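Local coordinates for topoisomerase I-like protein (PDB 2B9S), which forms one subunit of a heterodimeric topoisomerase I that probably relaxes supercoiled DNA by transiently nicking and resealing one strand, at residues D[184-189]-D[204-209]. Numbering follows the deposited sequence.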
loop_
_atom_site.group_PDB
_atom_site.type_symbol
_atom_site.label_atom_id
_atom_site.label_comp_id
_atom_site.label_asym_id
_atom_site.label_seq_id
_atom_site.Cartn_x
_atom_site.Cartn_y
_atom_site.Cartn_z
ATOM N N ILE D 184 -0.725 -14.775 16.825
ATOM C CA ILE D 184 -0.085 -15.125 15.546
ATOM C C ILE D 184 -0.342 -16.568 15.111
ATOM O O ILE D 184 -0.117 -17.523 15.868
ATOM C CB ILE D 184 1.433 -14.822 15.582
ATOM C CG1 ILE D 184 1.646 -13.321 15.799
ATOM C CG2 ILE D 184 2.143 -15.273 14.288
ATOM C CD1 ILE D 184 3.012 -12.942 16.324
ATOM N N THR D 185 -0.851 -16.696 13.887
ATOM C CA THR D 185 -1.054 -17.987 13.222
ATOM C C THR D 185 0.157 -18.213 12.322
ATOM O O THR D 185 0.532 -17.347 11.524
ATOM C CB THR D 185 -2.381 -18.011 12.407
ATOM O OG1 THR D 185 -3.485 -17.779 13.293
ATOM C CG2 THR D 185 -2.601 -19.355 11.710
ATOM N N ILE D 186 0.778 -19.374 12.485
ATOM C CA ILE D 186 1.922 -19.782 11.672
ATOM C C ILE D 186 1.434 -20.649 10.512
ATOM O O ILE D 186 0.647 -21.583 10.699
ATOM C CB ILE D 186 2.976 -20.519 12.548
ATOM C CG1 ILE D 186 3.614 -19.549 13.561
ATOM C CG2 ILE D 186 4.017 -21.218 11.685
ATOM C CD1 ILE D 186 4.728 -18.630 13.028
ATOM N N ASN D 187 1.858 -20.293 9.302
ATOM C CA ASN D 187 1.613 -21.127 8.126
ATOM C C ASN D 187 2.939 -21.692 7.647
ATOM O O ASN D 187 3.853 -20.937 7.299
ATOM C CB ASN D 187 0.944 -20.352 6.991
ATOM C CG ASN D 187 0.423 -21.262 5.895
ATOM O OD1 ASN D 187 -0.380 -22.137 6.152
ATOM N ND2 ASN D 187 0.869 -21.044 4.671
ATOM N N ILE D 188 3.024 -23.024 7.639
ATOM C CA ILE D 188 4.267 -23.750 7.362
ATOM C C ILE D 188 3.979 -25.150 6.758
ATOM O O ILE D 188 2.832 -25.610 6.784
ATOM C CB ILE D 188 5.110 -23.834 8.668
ATOM C CG1 ILE D 188 6.602 -24.000 8.359
ATOM C CG2 ILE D 188 4.494 -24.824 9.671
ATOM C CD1 ILE D 188 7.499 -23.753 9.518
ATOM N N GLY D 189 5.005 -25.817 6.217
ATOM C CA GLY D 189 4.844 -27.188 5.690
ATOM C C GLY D 189 4.605 -28.227 6.769
ATOM O O GLY D 189 5.170 -28.134 7.852
ATOM N N ALA D 204 -1.177 -18.918 18.097
ATOM C CA ALA D 204 -2.645 -19.030 18.000
ATOM C C ALA D 204 -3.008 -20.396 17.425
ATOM O O ALA D 204 -3.932 -21.056 17.891
ATOM C CB ALA D 204 -3.222 -17.931 17.105
ATOM N N ALA D 205 -2.242 -20.795 16.414
ATOM C CA ALA D 205 -2.526 -21.949 15.588
ATOM C C ALA D 205 -1.327 -22.169 14.676
ATOM O O ALA D 205 -0.574 -21.232 14.390
ATOM C CB ALA D 205 -3.819 -21.729 14.757
ATOM N N VAL D 206 -1.135 -23.421 14.257
ATOM C CA VAL D 206 -0.123 -23.781 13.258
ATOM C C VAL D 206 -0.910 -24.519 12.187
ATOM O O VAL D 206 -1.650 -25.448 12.475
ATOM C CB VAL D 206 1.030 -24.652 13.856
ATOM C CG1 VAL D 206 2.050 -25.029 12.801
ATOM C CG2 VAL D 206 1.734 -23.925 15.003
ATOM N N GLN D 207 -0.818 -24.036 10.961
ATOM C CA GLN D 207 -1.535 -24.625 9.844
ATOM C C GLN D 207 -0.546 -24.881 8.702
ATOM O O GLN D 207 0.636 -24.475 8.759
ATOM C CB GLN D 207 -2.686 -23.714 9.393
ATOM C CG GLN D 207 -2.227 -22.311 8.931
ATOM C CD GLN D 207 -3.340 -21.505 8.324
ATOM O OE1 GLN D 207 -4.330 -21.212 8.993
ATOM N NE2 GLN D 207 -3.189 -21.135 7.049
ATOM N N HIS D 208 -1.046 -25.563 7.676
ATOM C CA HIS D 208 -0.231 -26.061 6.582
ATOM C C HIS D 208 -1.001 -25.867 5.305
ATOM O O HIS D 208 -1.299 -26.846 4.601
ATOM C CB HIS D 208 0.091 -27.564 6.793
ATOM C CG HIS D 208 0.553 -27.887 8.179
ATOM N ND1 HIS D 208 1.760 -27.447 8.677
ATOM C CD2 HIS D 208 -0.059 -28.543 9.196
ATOM C CE1 HIS D 208 1.885 -27.840 9.935
ATOM N NE2 HIS D 208 0.800 -28.515 10.270
ATOM N N ASP D 209 -1.311 -24.604 5.000
ATOM C CA ASP D 209 -2.150 -24.255 3.843
ATOM C C ASP D 209 -1.272 -23.975 2.612
ATOM O O ASP D 209 -0.590 -22.941 2.537
ATOM C CB ASP D 209 -3.085 -23.065 4.192
ATOM C CG ASP D 209 -4.152 -22.782 3.116
ATOM O OD1 ASP D 209 -4.190 -23.463 2.066
ATOM O OD2 ASP D 209 -4.971 -21.853 3.317
#
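Ile186 bonds to residues on both flanks of Val206, the ladder of a parallel strand pair: its N donates to Ala205 O (3.0 Å) and its O accepts from Gln207 N (2.9 Å). The ladder runs on where Ile188 N reaches Gln207 O, while ahead of it Ala204 N donates to Ile184 O. The axes of strands 185-187 and 205-207 approach to 4.8 Å, their directions differing by 16°.

Side-chain amides take over where the second strand ends. With CG anti to the backbone N (chi1 -168°), the carboxamide of Asn187 turns its edge to the backbone of Asp209 and bonds to it twice: OD1 accepts Asp209 N in the carbonyl plane, on a lone pair, at 2.9 Å, and ND2 donates to Asp209 O (3.2 Å). Gln207 NE2 also donates to OD1, at 3.1 Å, but from 56° above the carbonyl plane; the two amide planes are nearly perpendicular. Two donors thus grip one buried oxygen, and the paired bonds fix which way round the Asn187 amide sits. The imidazole of His208 presents ND1 to Ile188 O (2.8 Å), which lies near the ring plane.

Van der Waals contacts between side chains are sparse. Ile188 CG2 lies beside Val206 CG1 (4.0 Å), the side chains pointing the same way; on the sheet face shared by Thr185, Ala205 and Gln207, the Thr185 methyl CG2 sits against Gln207 OE1, the two side chains crossing at about a right angle.

Within the DNA-binding region, and close to the bound nucleic acid, strand 205-207 edges a mixed four-stranded sheet. Strand 185-187 is its inner neighbour, bonded in turn to antiparallel strand 216-219 through Thr185 and Met217, while Asn187 ND2 also donates to Trp214 O and Asp209 OD1 bonds Thr211.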